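Local structure of acetyl-CoA acetyltransferase (Elizabethkingia anophelis NUHP1, 6BN2) at residues Ala54-Val59 with Ala81-Thr86; Lys43-Lys48 with Ala263-Ser268; Lys173-Thr178 with Pro293-Thr298; Ala299-Leu304 with Asn335-Leu340; Val345-Gly350 with Ile370-Gln375. The protein probably catalyses the reversible thiolase condensation of two acetyl-CoA molecules into acetoacetyl-CoA, passing through a covalent acetyl-enzyme intermediate. All coordinates share one frame; numbering follows the deposited sequence.

Contact 1: residues Ala54-Val59 with Ala81-Thr86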
# COMPACT_ATOMS: atom_id res chain seq x y z
N ALA A 54 20.65 2.24 -10.71
CA ALA A 54 21.04 1.41 -9.57
C ALA A 54 21.26 2.22 -8.30
O ALA A 54 21.45 1.63 -7.23
CB ALA A 54 22.30 0.61 -9.90
N GLU A 55 21.24 3.56 -8.37
CA GLU A 55 21.32 4.34 -7.14
C GLU A 55 20.02 4.29 -6.34
O GLU A 55 20.04 4.59 -5.13
CB GLU A 55 21.65 5.79 -7.46
CG GLU A 55 23.05 6.02 -8.04
CD GLU A 55 24.15 6.01 -6.99
OE1 GLU A 55 23.84 5.87 -5.79
OE2 GLU A 55 25.34 6.16 -7.37
N ILE A 56 18.90 3.92 -6.97
CA ILE A 56 17.59 3.93 -6.30
C ILE A 56 17.48 2.72 -5.39
O ILE A 56 17.65 1.58 -5.83
CB ILE A 56 16.46 3.95 -7.34
CG1 ILE A 56 16.50 5.24 -8.16
CG2 ILE A 56 15.10 3.79 -6.64
CD1 ILE A 56 16.51 6.51 -7.29
N GLN A 57 17.17 2.95 -4.10
CA GLN A 57 17.18 1.85 -3.13
C GLN A 57 15.79 1.33 -2.78
O GLN A 57 15.69 0.27 -2.13
CB GLN A 57 17.89 2.29 -1.85
CG GLN A 57 19.38 2.49 -2.07
CD GLN A 57 20.05 3.12 -0.87
OE1 GLN A 57 20.18 4.35 -0.78
NE2 GLN A 57 20.45 2.29 0.09
N ASP A 58 14.74 2.02 -3.20
CA ASP A 58 13.37 1.60 -2.93
C ASP A 58 12.48 2.44 -3.84
O ASP A 58 12.89 3.48 -4.35
CB ASP A 58 12.99 1.79 -1.45
CG ASP A 58 12.00 0.72 -0.94
OD1 ASP A 58 11.22 0.17 -1.75
OD2 ASP A 58 12.00 0.48 0.29
N VAL A 59 11.26 1.95 -4.04
CA VAL A 59 10.26 2.61 -4.86
C VAL A 59 8.94 2.47 -4.12
O VAL A 59 8.50 1.34 -3.88
CB VAL A 59 10.13 1.97 -6.26
CG1 VAL A 59 8.99 2.65 -7.06
CG2 VAL A 59 11.45 2.03 -7.05
N ALA A 81 10.30 1.06 -15.92
CA ALA A 81 11.07 2.30 -15.98
C ALA A 81 12.56 2.06 -16.21
O ALA A 81 13.30 3.04 -16.40
CB ALA A 81 10.89 3.10 -14.69
N GLY A 82 13.01 0.81 -16.19
CA GLY A 82 14.41 0.51 -16.34
C GLY A 82 15.19 0.39 -15.05
O GLY A 82 16.42 0.30 -15.11
N LEU A 83 14.52 0.43 -13.90
CA LEU A 83 15.22 0.12 -12.66
C LEU A 83 15.59 -1.35 -12.65
O LEU A 83 14.87 -2.18 -13.22
CB LEU A 83 14.35 0.46 -11.45
CG LEU A 83 14.17 1.97 -11.25
CD1 LEU A 83 13.08 2.29 -10.24
CD2 LEU A 83 15.48 2.57 -10.76
N PRO A 84 16.71 -1.71 -12.03
CA PRO A 84 17.15 -3.11 -12.05
C PRO A 84 16.29 -3.99 -11.14
O PRO A 84 15.57 -3.51 -10.27
CB PRO A 84 18.59 -3.05 -11.54
CG PRO A 84 18.64 -1.83 -10.69
CD PRO A 84 17.72 -0.83 -11.41
N ASN A 85 16.40 -5.31 -11.36
CA ASN A 85 15.64 -6.26 -10.56
C ASN A 85 16.17 -6.38 -9.13
O ASN A 85 15.63 -7.17 -8.35
CB ASN A 85 15.62 -7.64 -11.27
CG ASN A 85 17.00 -8.28 -11.41
OD1 ASN A 85 17.93 -8.01 -10.65
ND2 ASN A 85 17.13 -9.16 -12.40
N THR A 86 17.20 -5.60 -8.79
CA THR A 86 17.68 -5.50 -7.42
C THR A 86 16.98 -4.40 -6.63
O THR A 86 17.33 -4.16 -5.47
CB THR A 86 19.21 -5.30 -7.42
OG1 THR A 86 19.54 -4.19 -8.28
CG2 THR A 86 19.92 -6.56 -7.94
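L83 divides its two methyl groups between V59 and I56. Its CD1 meets V59 CG2 tip to tip at 3.6 Å, the two branched ends reaching for each other head on. CD2 of the same leucine lies against the root of the isoleucine, 3.8 Å from I56 CB, and there the two side chains cross at about a right angle. V59 offers CG2 because its other methyl, CG1, is anti to the backbone N (chi1 176°), which leaves CG2 beside that N and facing the leucine. A forked leucine suits this place, since one residue can serve two partners in different directions. Nearer the surface, the ring of P84 closes the edge of the contact with CG 4.2 Å from A54 CA, a loose touch between two compact residues. No hydrogen bond joins the two loops, the second of which leaves helix 73-80 through a Schellman turn at G82. Both lead into neighbouring parallel strands, 59-62 and 89-93, at one margin of the large mixed sheet; helix 34-48 lies over them, its L46 touching both I56 and L83 and its I42 touching L83, while A78 of helix 73-80 packs on V59 and L83.

Contact 2: residues Lys43-Lys48 with Ala263-Ser268; sequences KGALDK and ALVLMS
A45 sets its single methyl against the strand between A263 and V265. Its CB lies 4.0 Å from V265 CG2 and 4.3 Å from A263 CB, and it also rests 3.9 Å from the carbonyl A263 O. A residue this small suits the spot: the axes of 43-48 and 263-268 come within 7.6 Å of each other, crossing at -47°, and a methyl fills the gap without forcing them apart. L46, one position on, adds a longer touch from CD2 to V265 CG2 at 4.2 Å, so one valine methyl serves both helix residues. V265 presents that methyl because CG1 takes the place anti to the backbone N (chi1 177°), leaving CG2 beside the N. A263 and V265, two apart on the strand, point to this helix, whereas L264 between them points away and packs on V103 of helix 98-111. Farther out, on the exposed side of the helix, D47 OD2 receives K43 NZ on its syn lone pair, 2.8 Å away, in a salt bridge spanning one turn. A45 O accepts a hydrogen bond from S16 OG of strand 12-24, tying the helix to the strand beside 263-268. Helix 34-48 thus covers one face of the mixed sheet and helix 98-111 the other, the layered alpha/beta packing of a thiolase N-terminal domain.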
# COMPACT_ATOMS: atom_id res chain seq x y z
N LYS A 43 10.73 6.65 -15.08
CA LYS A 43 11.84 6.83 -16.01
C LYS A 43 12.06 8.30 -16.29
O LYS A 43 13.21 8.76 -16.36
CB LYS A 43 11.57 6.07 -17.31
CG LYS A 43 12.70 6.23 -18.32
CD LYS A 43 12.63 5.19 -19.41
CE LYS A 43 13.89 5.24 -20.28
NZ LYS A 43 14.00 6.55 -20.96
N GLY A 44 10.98 9.07 -16.40
CA GLY A 44 11.13 10.51 -16.62
C GLY A 44 11.86 11.20 -15.49
O GLY A 44 12.70 12.07 -15.73
N ALA A 45 11.57 10.79 -14.25
CA ALA A 45 12.24 11.40 -13.10
C ALA A 45 13.72 11.07 -13.09
O ALA A 45 14.56 11.93 -12.79
CB ALA A 45 11.57 10.95 -11.80
N LEU A 46 14.08 9.83 -13.43
CA LEU A 46 15.50 9.47 -13.52
C LEU A 46 16.18 10.23 -14.66
O LEU A 46 17.31 10.72 -14.50
CB LEU A 46 15.66 7.97 -13.75
CG LEU A 46 15.09 7.07 -12.65
CD1 LEU A 46 15.22 5.60 -13.08
CD2 LEU A 46 15.80 7.34 -11.35
N ASP A 47 15.52 10.31 -15.81
CA ASP A 47 16.12 10.92 -16.99
C ASP A 47 16.40 12.41 -16.79
O ASP A 47 17.37 12.93 -17.36
CB ASP A 47 15.20 10.72 -18.20
CG ASP A 47 15.27 9.31 -18.79
OD1 ASP A 47 16.19 8.53 -18.45
OD2 ASP A 47 14.39 8.98 -19.63
N LYS A 48 15.58 13.11 -15.99
CA LYS A 48 15.78 14.54 -15.78
C LYS A 48 17.13 14.85 -15.16
O LYS A 48 17.70 15.92 -15.40
CB LYS A 48 14.70 15.12 -14.86
CG LYS A 48 13.33 15.30 -15.50
CD LYS A 48 13.28 16.53 -16.40
CE LYS A 48 11.89 16.71 -17.00
NZ LYS A 48 11.83 17.89 -17.95
N ALA A 263 6.03 10.98 -10.34
CA ALA A 263 7.14 10.37 -9.63
C ALA A 263 8.16 11.42 -9.24
O ALA A 263 8.43 12.36 -10.00
CB ALA A 263 7.81 9.28 -10.48
N LEU A 264 8.74 11.22 -8.06
CA LEU A 264 9.77 12.09 -7.51
C LEU A 264 10.96 11.24 -7.07
O LEU A 264 10.81 10.08 -6.66
CB LEU A 264 9.26 12.91 -6.32
CG LEU A 264 8.08 13.87 -6.54
CD1 LEU A 264 6.74 13.16 -6.63
CD2 LEU A 264 8.05 14.86 -5.36
N VAL A 265 12.14 11.81 -7.15
CA VAL A 265 13.32 11.19 -6.58
C VAL A 265 13.73 12.01 -5.36
O VAL A 265 13.91 13.23 -5.47
CB VAL A 265 14.48 11.09 -7.58
CG1 VAL A 265 15.70 10.49 -6.87
CG2 VAL A 265 14.10 10.22 -8.80
N LEU A 266 13.86 11.33 -4.22
CA LEU A 266 14.28 11.92 -2.95
C LEU A 266 15.70 11.47 -2.62
O LEU A 266 16.07 10.32 -2.88
CB LEU A 266 13.35 11.47 -1.82
CG LEU A 266 12.18 12.35 -1.40
CD1 LEU A 266 11.41 12.87 -2.56
CD2 LEU A 266 11.28 11.55 -0.46
N MET A 267 16.48 12.36 -2.01
CA MET A 267 17.85 12.02 -1.65
C MET A 267 18.24 12.69 -0.34
O MET A 267 17.75 13.77 -0.01
CB MET A 267 18.88 12.46 -2.70
CG MET A 267 18.95 11.56 -3.90
SD MET A 267 20.21 12.09 -5.05
CE MET A 267 19.84 10.95 -6.40
N SER A 268 19.17 12.05 0.35
CA SER A 268 19.89 12.71 1.43
C SER A 268 20.83 13.78 0.88
O SER A 268 21.19 13.79 -0.30
CB SER A 268 20.71 11.70 2.23
OG SER A 268 21.77 11.19 1.43

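Contact 3: residues Lys173-Thr178 with Pro293-Thr298; sequences KEYNIT and PEWFTT. With GOL (glycerol), chain F.
A small pocket holding a glycerol, probably from the crystallisation liquor, is lined here by Y175, W295 and T298, and lies near the predicted catalytic C386, whose side chain is about 8 Å from that of T298. Glycerol O2 is gripped by two hydroxyls, Y175 OH and T298 OG1, each at 2.8 Å; either partner of each pair could be the donor. The carbon chain of the glycerol lies over one face of the W295 indole, with C3 above the centre of the ring system and C1 3.4 Å from W295 CG. The flat indole offers a broad apolar wall, which the glycerol carbons happen to occupy; tryptophan suits the place because it is long enough to pack on E174, Y175 and L170 together. At the far rim of the indole E174 comes in near the ring plane, its CB 3.4 Å from W295 CH2. The glutamate chain crosses the tryptophan at about a right angle, and its carboxylate plane stands 84° from the indole. Y175 CE2 meets two neighbours, W295 CZ3 at 3.8 Å and T298 CG2 at 3.7 Å, the first of them at the edge of the phenol ring. The threonine can do both jobs because chi1 of 61° leaves OG1 between the backbone N and carbonyl carbon, turned to the glycerol, and CG2 beside the N, turned to the tyrosine. The contact joins the end of helix 169-174 to the 3-10 turns before helix 300-311, and I337 of helix 328-338 covers both Y175 and T298.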
# COMPACT_ATOMS: atom_id res chain seq x y z
N LYS A 173 -23.48 22.41 2.25
CA LYS A 173 -24.56 22.85 3.12
C LYS A 173 -24.01 23.43 4.42
O LYS A 173 -24.40 24.52 4.84
CB LYS A 173 -25.50 21.67 3.40
CG LYS A 173 -26.67 21.99 4.31
CD LYS A 173 -27.44 20.71 4.65
CE LYS A 173 -26.54 19.71 5.38
NZ LYS A 173 -27.14 18.35 5.48
N GLU A 174 -23.10 22.69 5.06
CA GLU A 174 -22.58 23.10 6.36
C GLU A 174 -21.76 24.38 6.27
O GLU A 174 -21.79 25.21 7.19
CB GLU A 174 -21.73 21.97 6.96
CG GLU A 174 -20.93 22.37 8.19
CD GLU A 174 -21.78 22.46 9.44
OE1 GLU A 174 -22.87 21.86 9.46
OE2 GLU A 174 -21.36 23.14 10.41
N TYR A 175 -21.01 24.56 5.18
CA TYR A 175 -20.13 25.72 5.06
C TYR A 175 -20.71 26.83 4.18
O TYR A 175 -20.01 27.80 3.87
CB TYR A 175 -18.75 25.27 4.56
CG TYR A 175 -17.98 24.64 5.70
CD1 TYR A 175 -17.32 25.44 6.63
CD2 TYR A 175 -17.97 23.27 5.89
CE1 TYR A 175 -16.64 24.88 7.70
CE2 TYR A 175 -17.29 22.70 6.97
CZ TYR A 175 -16.63 23.52 7.86
OH TYR A 175 -15.95 22.97 8.93
N ASN A 176 -21.99 26.72 3.82
CA ASN A 176 -22.71 27.75 3.06
C ASN A 176 -21.96 28.12 1.79
O ASN A 176 -21.67 29.29 1.51
CB ASN A 176 -22.99 28.98 3.92
CG ASN A 176 -24.00 29.92 3.28
OD1 ASN A 176 -24.85 29.50 2.49
ND2 ASN A 176 -23.92 31.20 3.62
N ILE A 177 -21.64 27.10 0.99
CA ILE A 177 -20.97 27.27 -0.29
C ILE A 177 -21.98 26.97 -1.37
O ILE A 177 -22.47 25.85 -1.48
CB ILE A 177 -19.74 26.37 -0.40
CG1 ILE A 177 -18.77 26.71 0.75
CG2 ILE A 177 -19.10 26.54 -1.77
CD1 ILE A 177 -17.69 25.68 0.99
N THR A 178 -22.31 27.98 -2.17
CA THR A 178 -23.45 27.88 -3.08
C THR A 178 -23.05 27.27 -4.42
O THR A 178 -21.87 27.16 -4.77
CB THR A 178 -24.06 29.26 -3.32
OG1 THR A 178 -23.13 30.08 -4.04
CG2 THR A 178 -24.40 29.94 -1.99
N PRO A 293 -15.49 10.06 8.74
CA PRO A 293 -15.42 9.77 7.30
C PRO A 293 -16.21 10.74 6.44
O PRO A 293 -15.72 11.14 5.37
CB PRO A 293 -15.98 8.35 7.21
CG PRO A 293 -15.52 7.70 8.53
CD PRO A 293 -15.58 8.83 9.56
N GLU A 294 -17.40 11.15 6.89
CA GLU A 294 -18.20 12.07 6.10
C GLU A 294 -17.60 13.46 6.06
O GLU A 294 -18.04 14.29 5.25
CB GLU A 294 -19.63 12.13 6.64
CG GLU A 294 -19.75 12.75 8.03
CD GLU A 294 -19.69 11.73 9.16
OE1 GLU A 294 -19.03 10.67 9.05
OE2 GLU A 294 -20.33 12.02 10.21
N TRP A 295 -16.58 13.74 6.88
CA TRP A 295 -15.91 15.04 6.84
C TRP A 295 -14.50 14.96 6.26
O TRP A 295 -13.64 15.77 6.60
CB TRP A 295 -15.90 15.67 8.23
CG TRP A 295 -17.28 16.17 8.53
CD1 TRP A 295 -18.19 15.65 9.42
CD2 TRP A 295 -17.94 17.24 7.85
NE1 TRP A 295 -19.36 16.37 9.35
CE2 TRP A 295 -19.23 17.34 8.40
CE3 TRP A 295 -17.56 18.13 6.84
CZ2 TRP A 295 -20.15 18.31 7.97
CZ3 TRP A 295 -18.46 19.08 6.41
CH2 TRP A 295 -19.74 19.16 6.98
N PHE A 296 -14.25 13.99 5.37
CA PHE A 296 -12.96 13.98 4.69
C PHE A 296 -12.72 15.29 3.95
O PHE A 296 -11.58 15.71 3.78
CB PHE A 296 -12.87 12.79 3.72
CG PHE A 296 -13.65 12.98 2.43
CD1 PHE A 296 -13.09 13.67 1.35
CD2 PHE A 296 -14.91 12.44 2.29
CE1 PHE A 296 -13.81 13.86 0.18
CE2 PHE A 296 -15.63 12.61 1.12
CZ PHE A 296 -15.08 13.32 0.07
N THR A 297 -13.80 15.95 3.53
CA THR A 297 -13.71 17.16 2.71
C THR A 297 -12.91 18.27 3.37
O THR A 297 -12.24 19.05 2.68
CB THR A 297 -15.11 17.68 2.39
OG1 THR A 297 -15.84 17.81 3.62
CG2 THR A 297 -15.85 16.71 1.47
N THR A 298 -13.00 18.40 4.69
CA THR A 298 -12.30 19.46 5.41
C THR A 298 -11.10 18.95 6.21
O THR A 298 -10.48 19.72 6.95
CB THR A 298 -13.26 20.20 6.33
OG1 THR A 298 -13.79 19.28 7.30
CG2 THR A 298 -14.42 20.81 5.52
C1 GOL F . -15.74 18.23 10.71
O1 GOL F . -15.34 17.92 12.01
C2 GOL F . -15.97 19.77 10.58
O2 GOL F . -15.39 20.31 9.41
C3 GOL F . -17.52 19.94 10.62
O3 GOL F . -18.00 19.10 11.62

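Contact 4: residues Ala299-Leu304 with Asn335-Leu340; sequences APAKAL and NKILGL
The carbonyl A299 O takes two backbone hydrogen bonds, from K302 N and A303 N, both at 2.9 Å, and this double grip secures the first turn of the helix that brings A301 against I337 and L338. The A301 methyl sits between the two: CB is 3.7 Å from I337 CG2 and 4.0 Å from L338 CG. Alanine suits this place because the helices come close here, with the CA atoms of A301 and L338 6.4 Å apart. L338 leans over the alanine and splits its fork. CD2 rests 3.9 Å from A301 O, while CD1 runs on to L304, one turn later, where it meets CD2 of that leucine at 4.1 Å. L304 reaches it because its CG is anti to the backbone N (chi1 176°), and the two leucines meet at a slant. Two helices of the thiolase C-terminal domain, 300-311 and 328-338, are joined here by van der Waals packing, with no hydrogen bond across the contact. Just past L338 the second helix ends in a Schellman motif, in which L340 N bonds to N335 O at 2.9 Å and G339 N makes a weak bond to K336 O. G339 takes positive phi, readily adopted by a residue without a side chain, and contributes to a calcium site seen for this protein, although no ion is bound to it in this chain. The buried side of L304 faces A382 of strand 380-387, and L338 touches F323 of strand 320-323, while on the outer side K336 NZ hydrogen-bonds to Y175 O.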
# COMPACT_ATOMS: atom_id res chain seq x y z
N ALA A 299 -10.76 17.67 6.07
CA ALA A 299 -9.56 17.18 6.74
C ALA A 299 -8.27 17.88 6.30
O ALA A 299 -7.35 17.96 7.14
CB ALA A 299 -9.45 15.65 6.54
N PRO A 300 -8.12 18.38 5.07
CA PRO A 300 -6.87 19.11 4.77
C PRO A 300 -6.66 20.29 5.70
O PRO A 300 -5.51 20.61 6.03
CB PRO A 300 -7.07 19.56 3.31
CG PRO A 300 -7.93 18.43 2.73
CD PRO A 300 -8.93 18.19 3.85
N ALA A 301 -7.74 20.95 6.13
CA ALA A 301 -7.61 22.08 7.05
C ALA A 301 -7.18 21.64 8.45
O ALA A 301 -6.75 22.50 9.23
CB ALA A 301 -8.93 22.85 7.13
N LYS A 302 -7.29 20.35 8.77
CA LYS A 302 -6.73 19.79 10.00
C LYS A 302 -5.28 19.34 9.81
O LYS A 302 -4.45 19.53 10.72
CB LYS A 302 -7.58 18.62 10.49
CG LYS A 302 -7.15 18.05 11.85
CD LYS A 302 -8.01 16.86 12.29
CE LYS A 302 -7.55 16.36 13.65
NZ LYS A 302 -8.36 15.18 14.12
N ALA A 303 -4.95 18.76 8.65
CA ALA A 303 -3.59 18.23 8.45
C ALA A 303 -2.57 19.34 8.27
O ALA A 303 -1.45 19.25 8.80
CB ALA A 303 -3.56 17.29 7.24
N LEU A 304 -2.90 20.39 7.51
CA LEU A 304 -1.90 21.42 7.23
C LEU A 304 -1.38 22.11 8.49
O LEU A 304 -0.16 22.26 8.63
CB LEU A 304 -2.44 22.44 6.21
CG LEU A 304 -1.46 23.59 5.94
CD1 LEU A 304 -0.16 23.05 5.36
CD2 LEU A 304 -2.09 24.58 4.98
N ASN A 335 -10.18 26.67 1.66
CA ASN A 335 -9.73 28.07 1.60
C ASN A 335 -10.45 28.91 2.65
O ASN A 335 -9.83 29.75 3.32
CB ASN A 335 -9.99 28.67 0.21
CG ASN A 335 -8.99 28.22 -0.83
OD1 ASN A 335 -8.07 27.45 -0.54
ND2 ASN A 335 -9.16 28.69 -2.07
N LYS A 336 -11.76 28.69 2.79
CA LYS A 336 -12.57 29.48 3.71
C LYS A 336 -12.18 29.22 5.16
O LYS A 336 -12.08 30.15 5.96
CB LYS A 336 -14.04 29.13 3.47
CG LYS A 336 -15.05 30.20 3.69
CD LYS A 336 -16.44 29.64 3.34
CE LYS A 336 -17.53 30.65 3.61
NZ LYS A 336 -18.86 30.15 3.17
N ILE A 337 -11.97 27.95 5.50
CA ILE A 337 -11.66 27.57 6.87
C ILE A 337 -10.30 28.12 7.28
O ILE A 337 -10.14 28.63 8.39
CB ILE A 337 -11.70 26.04 7.01
CG1 ILE A 337 -13.14 25.55 6.87
CG2 ILE A 337 -11.07 25.58 8.34
CD1 ILE A 337 -13.21 24.02 6.67
N LEU A 338 -9.32 28.02 6.39
CA LEU A 338 -7.96 28.48 6.67
C LEU A 338 -7.76 29.95 6.37
O LEU A 338 -6.71 30.50 6.71
CB LEU A 338 -6.95 27.65 5.86
CG LEU A 338 -6.87 26.18 6.22
CD1 LEU A 338 -6.05 25.42 5.16
CD2 LEU A 338 -6.27 26.01 7.61
N GLY A 339 -8.73 30.61 5.74
CA GLY A 339 -8.60 32.02 5.44
C GLY A 339 -7.60 32.30 4.34
O GLY A 339 -6.96 33.36 4.35
N LEU A 340 -7.45 31.39 3.40
CA LEU A 340 -6.42 31.53 2.38
C LEU A 340 -6.85 32.47 1.27
O LEU A 340 -8.02 32.52 0.88
CB LEU A 340 -6.06 30.18 1.78
CG LEU A 340 -5.61 29.10 2.77
CD1 LEU A 340 -5.20 27.88 2.01
CD2 LEU A 340 -4.47 29.62 3.63

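Contact 5: residues Val345-Gly350 with Ile370-Gln375; sequences VNVNGG and INVLKQ
N348 and Q375 make the one direct hydrogen bond between the turn and the helix, ND2 to OE1 at 3.0 Å. It is nearly straight, with an N-H...O angle of 176°, and ND2 lies in the carbonyl plane of the glutamine, on a lone pair. The two side chains approach from opposite directions and their amides are nearly coplanar, 28° apart. A water reinforces the pair, donating to N348 OD1 at 2.9 Å and to Q375 OE1 at 2.8 Å, so OE1 accepts twice. The other end of the glutamine, NE2, is held by K201 O, which should help to fix the rotation of the amide. Asparagine and glutamine suit this place because each amide can donate and accept at once. The apolar pair lies alongside, V347 CG2 packing 3.6 Å from V372 CG1. V372 CG2 makes van der Waals contact with the asparagine amide, 3.6 Å from N348 ND2. With CG1 anti to its backbone N (chi1 163°), V372 spreads its two methyls so that both face the turn. A type I turn from N346 to G349, closed by G349 N to N346 O, presents V347 and N348 together. Behind them F320 of strand 320-323 touches both valines, and helix 358-375 packs its I370 and L373 on I397 of strand 391-399.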
# COMPACT_ATOMS: atom_id res chain seq x y z
N VAL A 345 -3.54 29.90 -4.21
CA VAL A 345 -3.91 28.49 -4.13
C VAL A 345 -4.20 27.99 -5.54
O VAL A 345 -5.02 28.58 -6.26
CB VAL A 345 -5.13 28.27 -3.21
CG1 VAL A 345 -5.43 26.78 -3.09
CG2 VAL A 345 -4.92 28.90 -1.83
N ASN A 346 -3.55 26.88 -5.92
CA ASN A 346 -3.75 26.20 -7.21
C ASN A 346 -3.64 27.19 -8.37
O ASN A 346 -4.54 27.30 -9.21
CB ASN A 346 -5.11 25.48 -7.26
CG ASN A 346 -5.23 24.41 -6.21
OD1 ASN A 346 -4.28 24.09 -5.52
ND2 ASN A 346 -6.43 23.83 -6.09
N VAL A 347 -2.53 27.93 -8.40
CA VAL A 347 -2.43 29.08 -9.30
C VAL A 347 -2.30 28.69 -10.77
O VAL A 347 -2.59 29.52 -11.65
CB VAL A 347 -1.28 30.02 -8.88
CG1 VAL A 347 -1.50 30.51 -7.44
CG2 VAL A 347 0.06 29.37 -9.05
N ASN A 348 -1.90 27.44 -11.06
CA ASN A 348 -1.82 26.94 -12.43
C ASN A 348 -3.02 26.06 -12.78
O ASN A 348 -2.98 25.35 -13.79
CB ASN A 348 -0.52 26.16 -12.65
CG ASN A 348 0.71 27.05 -12.63
OD1 ASN A 348 0.61 28.28 -12.60
ND2 ASN A 348 1.89 26.42 -12.66
N GLY A 349 -4.08 26.11 -11.99
CA GLY A 349 -5.21 25.24 -12.19
C GLY A 349 -5.16 24.05 -11.25
O GLY A 349 -4.16 23.78 -10.59
N GLY A 350 -6.27 23.34 -11.18
CA GLY A 350 -6.35 22.20 -10.27
C GLY A 350 -7.18 21.07 -10.85
O GLY A 350 -7.61 21.12 -12.00
N ILE A 370 6.22 22.41 -6.73
CA ILE A 370 7.64 22.73 -6.93
C ILE A 370 7.80 23.76 -8.04
O ILE A 370 8.56 24.73 -7.92
CB ILE A 370 8.44 21.45 -7.25
CG1 ILE A 370 8.54 20.60 -5.98
CG2 ILE A 370 9.83 21.79 -7.83
CD1 ILE A 370 8.94 19.14 -6.25
N ASN A 371 7.09 23.54 -9.14
CA ASN A 371 7.24 24.44 -10.27
C ASN A 371 6.53 25.76 -10.05
O ASN A 371 7.03 26.80 -10.49
CB ASN A 371 6.78 23.72 -11.53
CG ASN A 371 7.77 22.65 -11.92
OD1 ASN A 371 7.59 21.45 -11.60
ND2 ASN A 371 8.86 23.07 -12.52
N VAL A 372 5.38 25.76 -9.36
CA VAL A 372 4.75 27.03 -8.99
C VAL A 372 5.71 27.89 -8.18
O VAL A 372 5.84 29.10 -8.42
CB VAL A 372 3.45 26.76 -8.20
CG1 VAL A 372 3.02 28.03 -7.46
CG2 VAL A 372 2.33 26.26 -9.13
N LEU A 373 6.40 27.29 -7.20
CA LEU A 373 7.33 28.07 -6.39
C LEU A 373 8.45 28.66 -7.25
O LEU A 373 8.83 29.83 -7.07
CB LEU A 373 7.91 27.22 -5.26
CG LEU A 373 6.91 26.73 -4.22
CD1 LEU A 373 7.66 25.81 -3.25
CD2 LEU A 373 6.24 27.89 -3.48
N LYS A 374 9.01 27.89 -8.18
CA LYS A 374 10.08 28.41 -9.01
C LYS A 374 9.58 29.49 -9.96
O LYS A 374 10.25 30.50 -10.17
CB LYS A 374 10.75 27.27 -9.77
CG LYS A 374 11.51 26.34 -8.83
CD LYS A 374 12.21 25.20 -9.56
CE LYS A 374 12.94 24.33 -8.55
NZ LYS A 374 13.91 25.14 -7.75
N GLN A 375 8.38 29.29 -10.53
CA GLN A 375 7.81 30.26 -11.46
C GLN A 375 7.56 31.60 -10.79
O GLN A 375 7.57 32.65 -11.46
CB GLN A 375 6.50 29.71 -12.04
CG GLN A 375 6.75 28.56 -13.02
CD GLN A 375 5.57 27.63 -13.18
OE1 GLN A 375 4.46 27.91 -12.73
NE2 GLN A 375 5.80 26.48 -13.82
O HOH W 1 2.85 29.91 -11.61

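Contacts 1 and 2 form one patch of the N-terminal domain: L46 CD1 of contact 2 lies 3.8 Å from L83 CD2 of contact 1, and contact 1 is nested within the chain loop that contact 2 closes. Contacts 3 and 4 make a second patch, on the other side of the chain's centre from contact 1, their centres 12 Å apart, where I337 CD1 packs 3.6 Å from T298 CG2. Contact 4 leads on to contact 5 through N335 and L340, which both touch V345. Contacts 3 and 4 lie nearest the predicted catalytic C386, with the side chains of T298 and A301 about 8 and 9 Å from it, whereas contacts 1, 2 and 5 lie away from the active site.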